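Local coordinates for cell Inhibiting Factor (CifBp) (Burkholderia pseudomallei, PDB 3GQM), which deamidates a specific glutamine of host NEDD8, which abolishes cullin-RING ubiquitin ligase activity and inhibits the host cell cycle, at residues M100-G105 against I178-G183; T60-R65 against F112-E117; N50-N55 against R65-I70; S144-V149 against S257-F262. All blocks are in the same frame, centred on the assembly; numbering follows the deposited sequence.

Contact 1: residues M100-G105 against I178-G183; sequences MTPVCG and IQSDLG
Pro102 turns its flat backbone carbonyl toward Ser180, whose hydroxyl approaches from above that plane, 40° out of it, and not along a lone pair. The bond is short all the same: Ser180 OG donates to Pro102 O at 2.7 Å. The CB of Ser180 points at the loop ahead of the helix, and chi1 is 60°, between the backbone N and the carbonyl carbon, which turns OG toward Pro102 O. Ser107 OG, one turn into the helix, is a second partner of this hydroxyl. The backbone of the same serine also takes part: Ser180 O lies 3.2 Å from Cys104 CB. Cys104 opens helix 104-116 with Val103 at the N-cap, as the nucleophilic cysteine does in papain-like folds. It is inferred to be catalytic together with His159, whose side chain lies about 3 Å from its own, and Gln179, whose OE1 is hydrogen-bonded to His159 NE2. Two waters join the backbones here. One accepts from Cys104 N at 3.2 Å and from Leu182 N at 3.0 Å. The other accepts from Ser180 N at 2.9 Å, and Cys104 O is one of several acceptors competing for its protons. Further out, the side chains of Val103 and Leu182 cross obliquely, Val103 CG1 meeting Leu182 CD1 at 3.8 Å. Leu182 sits within an Asx turn, in which Asp181 OD1 accepts from Gly183 N.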
# COMPACT_ATOMS: atom_id res chain seq x y z
N MET A 100 3.27 2.21 -14.92
CA MET A 100 3.92 1.40 -13.93
C MET A 100 2.95 0.60 -13.07
O MET A 100 1.81 1.00 -12.90
CB MET A 100 4.89 2.23 -13.13
CG MET A 100 4.29 3.28 -12.26
SD MET A 100 5.69 4.16 -11.52
CE MET A 100 6.78 2.78 -11.05
N THR A 101 3.41 -0.55 -12.59
CA THR A 101 2.79 -1.18 -11.44
C THR A 101 3.81 -1.05 -10.29
O THR A 101 4.96 -1.41 -10.43
CB THR A 101 2.27 -2.63 -11.75
OG1 THR A 101 1.26 -3.00 -10.80
CG2 THR A 101 3.40 -3.64 -11.85
N PRO A 102 3.38 -0.45 -9.18
CA PRO A 102 4.29 0.06 -8.16
C PRO A 102 4.86 -1.02 -7.19
O PRO A 102 4.14 -1.94 -6.83
CB PRO A 102 3.36 1.00 -7.37
CG PRO A 102 2.04 0.33 -7.48
CD PRO A 102 1.99 -0.09 -8.90
N VAL A 103 6.14 -0.87 -6.80
CA VAL A 103 6.75 -1.59 -5.65
C VAL A 103 6.03 -1.21 -4.35
O VAL A 103 5.23 -0.26 -4.32
CB VAL A 103 8.28 -1.26 -5.53
CG1 VAL A 103 8.92 -1.35 -6.87
CG2 VAL A 103 8.52 0.16 -4.94
N CYS A 104 6.29 -1.97 -3.29
CA CYS A 104 5.50 -1.89 -2.06
C CYS A 104 5.46 -0.51 -1.41
O CYS A 104 4.38 -0.04 -1.01
CB CYS A 104 5.99 -2.92 -1.05
SG CYS A 104 7.65 -2.54 -0.44
N GLY A 105 6.61 0.15 -1.29
CA GLY A 105 6.67 1.49 -0.64
C GLY A 105 5.86 2.53 -1.41
O GLY A 105 5.12 3.32 -0.83
N ILE A 178 -4.00 -3.77 2.00
CA ILE A 178 -3.67 -3.23 0.68
C ILE A 178 -2.14 -3.28 0.52
O ILE A 178 -1.42 -2.81 1.40
CB ILE A 178 -4.20 -1.79 0.54
CG1 ILE A 178 -5.69 -1.73 0.90
CG2 ILE A 178 -3.95 -1.21 -0.90
CD1 ILE A 178 -6.33 -0.31 0.79
N GLN A 179 -1.63 -3.88 -0.55
CA GLN A 179 -0.17 -3.98 -0.75
C GLN A 179 0.12 -4.24 -2.21
O GLN A 179 -0.78 -4.63 -2.99
CB GLN A 179 0.37 -5.17 0.06
CG GLN A 179 -0.07 -6.53 -0.58
CD GLN A 179 0.56 -7.76 0.12
OE1 GLN A 179 1.68 -7.68 0.66
NE2 GLN A 179 -0.16 -8.89 0.10
N SER A 180 1.39 -4.05 -2.59
CA SER A 180 1.92 -4.70 -3.79
C SER A 180 3.25 -5.28 -3.31
O SER A 180 3.70 -4.87 -2.26
CB SER A 180 2.20 -3.67 -4.88
OG SER A 180 3.16 -2.73 -4.41
N ASP A 181 3.87 -6.17 -4.09
CA ASP A 181 5.19 -6.78 -3.72
C ASP A 181 5.87 -7.24 -5.03
O ASP A 181 5.28 -7.98 -5.81
CB ASP A 181 4.94 -7.98 -2.79
CG ASP A 181 6.17 -8.45 -1.97
OD1 ASP A 181 7.33 -8.45 -2.45
OD2 ASP A 181 5.92 -8.88 -0.80
N LEU A 182 7.08 -6.78 -5.29
CA LEU A 182 7.84 -7.22 -6.46
C LEU A 182 8.46 -8.58 -6.25
O LEU A 182 9.08 -9.15 -7.17
CB LEU A 182 8.99 -6.25 -6.73
CG LEU A 182 8.75 -5.56 -8.05
CD1 LEU A 182 7.50 -4.66 -7.94
CD2 LEU A 182 10.04 -4.81 -8.42
N GLY A 183 8.36 -9.08 -5.03
CA GLY A 183 8.88 -10.38 -4.67
C GLY A 183 10.32 -10.25 -4.24
O GLY A 183 10.88 -9.15 -4.23
O HOH W 1 8.28 -4.49 -3.75
O HOH W 2 2.44 -2.29 -0.49

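Contact 2: residues T60-R65 against F112-E117; sequences TLLIAR and FKLMTE
Leu61 and Glu117 run antiparallel past one another, Leu61 CD2 lying 3.6 Å from Glu117 CD. The glutamate reaches beyond the leucine to the backbone: Leu62 N donates to Glu117 OE1 at 2.8 Å and 161°, and meets the syn lone pair of that oxygen. A water bridges the same oxygen to the next amide, donating to Glu117 OE1 and accepting from Ile63 N at 2.8 Å. From just past the end of helix 104-116 the carboxylate therefore takes up one amide of the 3-10 segment 62-64 directly and the next through the water. Lys113 NZ forms an i to i+4 salt bridge with Glu117 OE2, 2.7 Å, across the end of the helix. The lysine chain folds back at its last two torsions (chi3 61°, chi4 77°), bringing Lys113 NZ to Thr60 O at 2.7 Å; Tyr58 O and Ile122 O are further acceptors. Arg65 crosses Lys113 at about a right angle, Arg65 NH2 approaching the methylene Lys113 CE at 3.9 Å, while the guanidinium is hydrogen-bonded to Val52 O. Next to the polar network, Leu62 CD2 rests against Leu114 CD1 at 4.0 Å, and Val272 of helix 262-273 packs on both leucines.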
# COMPACT_ATOMS: atom_id res chain seq x y z
N THR A 60 3.46 17.27 -1.64
CA THR A 60 2.34 17.86 -2.40
C THR A 60 1.10 16.92 -2.41
O THR A 60 1.25 15.69 -2.32
CB THR A 60 2.78 18.05 -3.83
OG1 THR A 60 3.47 19.31 -3.93
CG2 THR A 60 1.60 18.07 -4.85
N LEU A 61 -0.10 17.49 -2.52
CA LEU A 61 -1.35 16.72 -2.50
C LEU A 61 -1.31 15.79 -3.66
O LEU A 61 -0.97 16.24 -4.78
CB LEU A 61 -2.58 17.61 -2.67
CG LEU A 61 -3.20 18.30 -1.45
CD1 LEU A 61 -4.35 19.13 -1.94
CD2 LEU A 61 -3.68 17.29 -0.34
N LEU A 62 -1.67 14.52 -3.43
CA LEU A 62 -1.79 13.60 -4.55
C LEU A 62 -2.61 14.20 -5.70
O LEU A 62 -2.18 14.13 -6.87
CB LEU A 62 -2.34 12.22 -4.14
CG LEU A 62 -2.28 11.09 -5.20
CD1 LEU A 62 -2.10 9.69 -4.47
CD2 LEU A 62 -3.48 11.03 -6.15
N ILE A 63 -3.77 14.78 -5.38
CA ILE A 63 -4.69 15.19 -6.45
C ILE A 63 -4.23 16.49 -7.08
O ILE A 63 -4.76 16.87 -8.08
CB ILE A 63 -6.17 15.34 -5.96
CG1 ILE A 63 -6.21 16.33 -4.78
CG2 ILE A 63 -6.79 13.95 -5.65
CD1 ILE A 63 -7.58 16.81 -4.42
N ALA A 64 -3.25 17.16 -6.49
CA ALA A 64 -2.69 18.34 -7.15
C ALA A 64 -1.68 17.99 -8.22
O ALA A 64 -1.16 18.91 -8.88
CB ALA A 64 -2.08 19.31 -6.14
N ARG A 65 -1.39 16.69 -8.41
CA ARG A 65 -0.46 16.24 -9.45
C ARG A 65 -0.95 16.45 -10.88
O ARG A 65 -2.03 15.98 -11.26
CB ARG A 65 -0.07 14.76 -9.27
CG ARG A 65 0.74 14.49 -8.00
CD ARG A 65 0.78 13.00 -7.70
NE ARG A 65 1.57 12.72 -6.49
CZ ARG A 65 1.72 11.52 -5.96
NH1 ARG A 65 1.12 10.44 -6.52
NH2 ARG A 65 2.47 11.40 -4.89
N PHE A 112 -2.11 5.44 0.74
CA PHE A 112 -2.24 6.15 2.02
C PHE A 112 -2.64 7.64 1.82
O PHE A 112 -3.56 8.12 2.50
CB PHE A 112 -0.92 6.09 2.81
CG PHE A 112 -0.99 6.74 4.19
CD1 PHE A 112 -1.32 5.96 5.33
CD2 PHE A 112 -0.73 8.13 4.35
CE1 PHE A 112 -1.40 6.53 6.61
CE2 PHE A 112 -0.78 8.74 5.63
CZ PHE A 112 -1.12 7.94 6.77
N LYS A 113 -1.90 8.37 0.97
CA LYS A 113 -2.25 9.76 0.64
C LYS A 113 -3.65 9.81 0.04
O LYS A 113 -4.48 10.62 0.50
CB LYS A 113 -1.21 10.38 -0.33
CG LYS A 113 0.17 10.70 0.36
CD LYS A 113 1.24 11.11 -0.70
CE LYS A 113 0.83 12.40 -1.50
NZ LYS A 113 1.06 13.56 -0.63
N LEU A 114 -3.93 8.93 -0.95
CA LEU A 114 -5.29 8.89 -1.54
C LEU A 114 -6.41 8.77 -0.50
O LEU A 114 -7.44 9.44 -0.60
CB LEU A 114 -5.46 7.75 -2.56
CG LEU A 114 -6.64 7.84 -3.54
CD1 LEU A 114 -6.48 8.99 -4.49
CD2 LEU A 114 -6.78 6.60 -4.34
N MET A 115 -6.21 7.93 0.51
CA MET A 115 -7.25 7.70 1.51
C MET A 115 -7.43 8.87 2.50
O MET A 115 -8.56 9.18 2.87
CB MET A 115 -6.94 6.40 2.27
CG MET A 115 -7.02 5.18 1.36
SD MET A 115 -6.58 3.66 2.20
CE MET A 115 -7.82 3.65 3.51
N THR A 116 -6.31 9.49 2.92
CA THR A 116 -6.27 10.39 4.07
C THR A 116 -6.33 11.87 3.72
O THR A 116 -6.67 12.66 4.56
CB THR A 116 -4.98 10.18 4.89
OG1 THR A 116 -3.83 10.34 4.05
CG2 THR A 116 -4.95 8.77 5.54
N GLU A 117 -5.99 12.26 2.50
CA GLU A 117 -5.83 13.70 2.17
C GLU A 117 -7.16 14.37 1.84
O GLU A 117 -8.07 13.76 1.28
CB GLU A 117 -4.86 13.93 1.00
CG GLU A 117 -3.40 13.82 1.43
CD GLU A 117 -2.39 13.95 0.30
OE1 GLU A 117 -2.75 13.82 -0.90
OE2 GLU A 117 -1.20 14.17 0.64
O HOH W 3 -4.78 14.47 -2.75

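Contact 3: residues N50-N55 against R65-I70; sequences NRVMWN and RDPREI
Arg65 NH1 is shared by two successive carbonyls at the end of helix 47-53. It donates to Val52 O at 2.8 Å with an angle of 162°, the acceptor lying close to the guanidinium plane, and more weakly to Met53 O at 3.2 Å. The chain is extended (chi3 179°), which carries the guanidinium past Val52 to these carbonyls. Asn55 CB covers one face, 3.4 Å from its plane and off the centre of the group, with the Asn55 amide inclined 57° to the guanidinium; Asn55 OD1 accepts from Arg57 N. The other terminal nitrogen, Arg65 NH2, is bonded to Arg57 O and Asn110 OD1. Beside this polar group the packing continues through Val52, Pro67 and Ile70. Val52 and Pro67 run alongside with the same heading, Val52 CG2 and Pro67 CD being 3.8 Å apart. Ile70 CG2 meets Arg51 CD at 3.6 Å, the arginine tip being engaged by Glu47, and Ile70 CD1 touches ND2 of the loop residue Asn55 at 3.8 Å. Since carbonyls at a helix C terminus carry partial negative charge, they would be expected to favour the buried guanidinium cation, although Arg65 NE finds no partner in the model.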
# COMPACT_ATOMS: atom_id res chain seq x y z
N ASN A 50 -2.59 6.58 -14.11
CA ASN A 50 -1.38 5.87 -13.69
C ASN A 50 -0.29 6.82 -13.12
O ASN A 50 0.21 6.61 -12.02
CB ASN A 50 -0.85 4.99 -14.82
CG ASN A 50 0.25 4.04 -14.37
OD1 ASN A 50 1.40 4.44 -14.23
ND2 ASN A 50 -0.08 2.77 -14.18
N ARG A 51 0.07 7.85 -13.87
CA ARG A 51 1.12 8.82 -13.45
C ARG A 51 0.75 9.65 -12.23
O ARG A 51 1.60 9.97 -11.38
CB ARG A 51 1.45 9.76 -14.61
CG ARG A 51 2.05 9.04 -15.79
CD ARG A 51 3.09 9.90 -16.49
NE ARG A 51 3.08 9.64 -17.92
CZ ARG A 51 3.63 8.58 -18.51
NH1 ARG A 51 4.27 7.67 -17.78
NH2 ARG A 51 3.55 8.44 -19.83
N VAL A 52 -0.52 10.04 -12.14
CA VAL A 52 -1.00 10.75 -10.96
C VAL A 52 -1.01 9.83 -9.71
O VAL A 52 -0.64 10.26 -8.63
CB VAL A 52 -2.37 11.44 -11.24
CG1 VAL A 52 -3.07 11.83 -9.96
CG2 VAL A 52 -2.16 12.70 -12.15
N MET A 53 -1.39 8.58 -9.88
CA MET A 53 -1.44 7.60 -8.76
C MET A 53 -0.01 7.25 -8.25
O MET A 53 0.27 7.38 -7.06
CB MET A 53 -2.19 6.33 -9.19
CG MET A 53 -2.74 5.48 -8.07
SD MET A 53 -3.71 6.47 -6.89
CE MET A 53 -2.97 5.89 -5.36
N TRP A 54 0.87 6.87 -9.17
CA TRP A 54 2.17 6.32 -8.83
C TRP A 54 3.27 7.36 -9.11
O TRP A 54 3.88 7.40 -10.17
CB TRP A 54 2.42 5.01 -9.58
CG TRP A 54 1.25 4.00 -9.52
CD1 TRP A 54 0.69 3.32 -10.58
CD2 TRP A 54 0.52 3.58 -8.34
NE1 TRP A 54 -0.32 2.50 -10.14
CE2 TRP A 54 -0.44 2.63 -8.77
CE3 TRP A 54 0.60 3.90 -6.98
CZ2 TRP A 54 -1.34 2.02 -7.88
CZ3 TRP A 54 -0.26 3.27 -6.10
CH2 TRP A 54 -1.21 2.33 -6.55
N ASN A 55 3.47 8.27 -8.18
CA ASN A 55 4.46 9.30 -8.36
C ASN A 55 5.07 9.38 -6.97
O ASN A 55 4.38 9.08 -5.98
CB ASN A 55 3.80 10.63 -8.79
CG ASN A 55 4.82 11.72 -9.07
OD1 ASN A 55 5.18 12.47 -8.17
ND2 ASN A 55 5.32 11.79 -10.30
N ARG A 65 -1.39 16.69 -8.41
CA ARG A 65 -0.46 16.24 -9.45
C ARG A 65 -0.95 16.45 -10.88
O ARG A 65 -2.03 15.98 -11.26
CB ARG A 65 -0.07 14.76 -9.27
CG ARG A 65 0.74 14.49 -8.00
CD ARG A 65 0.78 13.00 -7.70
NE ARG A 65 1.57 12.72 -6.49
CZ ARG A 65 1.72 11.52 -5.96
NH1 ARG A 65 1.12 10.44 -6.52
NH2 ARG A 65 2.47 11.40 -4.89
N ASP A 66 -0.11 17.08 -11.70
CA ASP A 66 -0.46 17.39 -13.07
C ASP A 66 0.17 16.35 -13.96
O ASP A 66 1.37 16.30 -14.02
CB ASP A 66 0.14 18.74 -13.45
CG ASP A 66 -0.48 19.34 -14.71
OD1 ASP A 66 -1.11 18.62 -15.53
OD2 ASP A 66 -0.34 20.57 -14.85
N PRO A 67 -0.64 15.53 -14.64
CA PRO A 67 -0.13 14.46 -15.48
C PRO A 67 0.63 14.95 -16.73
O PRO A 67 1.52 14.24 -17.18
CB PRO A 67 -1.39 13.68 -15.89
CG PRO A 67 -2.52 14.65 -15.76
CD PRO A 67 -2.12 15.60 -14.64
N ARG A 68 0.27 16.12 -17.27
CA ARG A 68 1.02 16.75 -18.37
C ARG A 68 2.44 17.15 -17.90
O ARG A 68 3.41 16.85 -18.56
CB ARG A 68 0.31 18.00 -18.95
N GLU A 69 2.52 17.84 -16.76
CA GLU A 69 3.80 18.23 -16.20
C GLU A 69 4.69 17.01 -15.86
O GLU A 69 5.89 17.01 -16.13
CB GLU A 69 3.58 19.12 -14.98
CG GLU A 69 2.99 20.48 -15.36
N ILE A 70 4.08 15.97 -15.27
CA ILE A 70 4.81 14.75 -15.00
C ILE A 70 5.39 14.23 -16.31
O ILE A 70 6.57 13.88 -16.37
CB ILE A 70 3.92 13.67 -14.33
CG1 ILE A 70 3.52 14.11 -12.89
CG2 ILE A 70 4.67 12.31 -14.30
CD1 ILE A 70 2.41 13.19 -12.21

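Contact 4: residues S144-V149 against S257-F262; sequences SHKNYV and SHEYDF
Strand 147-154 pairs with the edge strand 253-260 through Val149 and His258, an antiparallel hydrogen-bonded pair. Val149 N donates to His258 O at 3.1 Å and 169°, and His258 N returns a bond to Val149 O at 3.0 Å. One step along, Tyr148 and Glu259 form a non-hydrogen-bonded pair, with Tyr148 CD1 3.6 Å from Glu259 N. At Asn147 and Tyr260 one backbone bond, Tyr260 N to Asn147 O at 3.0 Å, is joined by side chains. The Tyr260 ring, set by a chi1 of 70° between backbone N and carbonyl carbon, swings across Asn147: Asn147 CB stands 3.4 Å from the ring centroid, 13° off its normal, a CH-pi contact, while Val149 N lies at the ring edge. The Asn147 amide turns to the partner strand, Asn147 ND2 donating to Tyr260 O at 3.0 Å with the acceptor in the amide plane; Asn147 OD1 accepts from Ala167 N. A water joins the backbones, accepting from Asn147 N and donating to Tyr260 O at 2.6 Å. Lys146 NZ and Glu259 OE1, 3.7 Å apart, make a long salt bridge. Asp261 then N-caps helix 262-273 through Gln264 N, a strand-to-helix exit at the rim of a four-stranded antiparallel sheet.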
# COMPACT_ATOMS: atom_id res chain seq x y z
N SER A 144 -13.82 4.14 17.83
CA SER A 144 -14.76 3.19 17.23
C SER A 144 -15.56 3.77 16.06
O SER A 144 -15.98 3.04 15.17
CB SER A 144 -15.76 2.68 18.27
OG SER A 144 -15.13 1.86 19.23
N HIS A 145 -15.76 5.08 16.06
CA HIS A 145 -16.55 5.65 15.00
C HIS A 145 -15.75 6.27 13.88
O HIS A 145 -16.32 6.79 12.94
CB HIS A 145 -17.56 6.63 15.59
CG HIS A 145 -18.51 5.96 16.53
ND1 HIS A 145 -19.59 5.22 16.10
CD2 HIS A 145 -18.50 5.85 17.89
CE1 HIS A 145 -20.22 4.70 17.14
NE2 HIS A 145 -19.58 5.08 18.23
N LYS A 146 -14.43 6.19 13.97
CA LYS A 146 -13.59 6.73 12.92
C LYS A 146 -12.98 5.61 12.03
O LYS A 146 -12.73 4.47 12.50
CB LYS A 146 -12.44 7.54 13.52
CG LYS A 146 -12.77 8.98 14.02
CD LYS A 146 -11.48 9.78 14.15
CE LYS A 146 -11.61 11.03 15.02
NZ LYS A 146 -12.82 11.87 14.70
N ASN A 147 -12.75 5.94 10.76
CA ASN A 147 -11.91 5.11 9.87
C ASN A 147 -10.44 5.43 10.10
O ASN A 147 -10.07 6.59 10.27
CB ASN A 147 -12.25 5.37 8.40
CG ASN A 147 -13.74 5.50 8.16
OD1 ASN A 147 -14.47 4.54 8.31
ND2 ASN A 147 -14.18 6.69 7.79
N TYR A 148 -9.60 4.40 10.09
CA TYR A 148 -8.16 4.60 10.14
C TYR A 148 -7.56 3.72 9.12
O TYR A 148 -8.11 2.65 8.80
CB TYR A 148 -7.57 4.18 11.51
CG TYR A 148 -8.05 5.02 12.63
CD1 TYR A 148 -7.33 6.16 13.04
CD2 TYR A 148 -9.22 4.68 13.31
CE1 TYR A 148 -7.79 6.95 14.09
CE2 TYR A 148 -9.67 5.43 14.36
CZ TYR A 148 -8.98 6.56 14.75
OH TYR A 148 -9.49 7.27 15.80
N VAL A 149 -6.42 4.17 8.61
CA VAL A 149 -5.53 3.33 7.82
C VAL A 149 -4.16 3.33 8.51
O VAL A 149 -3.75 4.36 9.03
CB VAL A 149 -5.45 3.77 6.36
CG1 VAL A 149 -4.98 5.25 6.22
CG2 VAL A 149 -4.52 2.83 5.58
N SER A 257 -0.66 5.18 12.23
CA SER A 257 -2.08 5.14 11.83
C SER A 257 -2.56 6.56 11.60
O SER A 257 -1.92 7.50 12.06
CB SER A 257 -2.97 4.42 12.85
OG SER A 257 -3.03 5.17 14.05
N HIS A 258 -3.65 6.73 10.87
CA HIS A 258 -4.13 8.06 10.53
C HIS A 258 -5.59 7.92 10.18
O HIS A 258 -5.96 7.10 9.33
CB HIS A 258 -3.38 8.55 9.29
CG HIS A 258 -3.52 10.01 9.04
ND1 HIS A 258 -4.72 10.60 8.75
CD2 HIS A 258 -2.59 11.00 9.01
CE1 HIS A 258 -4.54 11.90 8.58
NE2 HIS A 258 -3.26 12.17 8.73
N GLU A 259 -6.42 8.78 10.76
CA GLU A 259 -7.83 8.76 10.40
C GLU A 259 -8.03 9.16 8.95
O GLU A 259 -7.19 9.86 8.34
CB GLU A 259 -8.66 9.70 11.30
CG GLU A 259 -8.23 11.15 11.27
CD GLU A 259 -9.00 11.99 12.31
OE1 GLU A 259 -10.20 12.18 12.11
OE2 GLU A 259 -8.40 12.41 13.34
N TYR A 260 -9.16 8.71 8.41
CA TYR A 260 -9.61 9.21 7.13
C TYR A 260 -11.12 9.34 7.09
O TYR A 260 -11.86 8.61 7.79
CB TYR A 260 -9.08 8.34 5.95
CG TYR A 260 -9.67 6.94 5.81
CD1 TYR A 260 -10.83 6.71 5.02
CD2 TYR A 260 -9.07 5.84 6.46
CE1 TYR A 260 -11.36 5.43 4.88
CE2 TYR A 260 -9.59 4.55 6.32
CZ TYR A 260 -10.72 4.34 5.51
OH TYR A 260 -11.19 3.07 5.42
N ASP A 261 -11.55 10.30 6.29
CA ASP A 261 -12.94 10.44 5.91
C ASP A 261 -13.27 9.52 4.75
O ASP A 261 -12.71 9.67 3.67
CB ASP A 261 -13.19 11.86 5.41
CG ASP A 261 -14.65 12.08 5.09
OD1 ASP A 261 -15.38 12.43 6.03
OD2 ASP A 261 -15.08 11.85 3.94
N PHE A 262 -14.20 8.61 4.92
CA PHE A 262 -14.57 7.75 3.80
C PHE A 262 -15.04 8.41 2.50
O PHE A 262 -14.71 7.96 1.40
CB PHE A 262 -15.58 6.68 4.24
CG PHE A 262 -15.88 5.69 3.18
CD1 PHE A 262 -14.95 4.68 2.89
CD2 PHE A 262 -17.08 5.78 2.45
CE1 PHE A 262 -15.19 3.76 1.87
CE2 PHE A 262 -17.36 4.87 1.43
CZ PHE A 262 -16.43 3.85 1.13
O HOH W 4 -16.12 8.87 7.17
O HOH W 5 -12.95 8.80 10.19

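From the N terminus, contact 3 is the first to close, joining the end of helix 47-53 to the start of helix 67-80 across a nine-residue link. Contact 2 opens inside that span, shares Arg65, and closes on helix 104-116 after contact 1 has opened, so it crosses both. Contact 1 runs from the start of that helix to the loop beyond strand 176-178. Contact 4 opens within the span of contact 1 and closes far downstream on strand 253-260; these two cross as well. Helix 104-116 is the common element: Trp54 abuts Pro102 ahead of it, while Met115 and Thr116 pack against the sheet at contact 4.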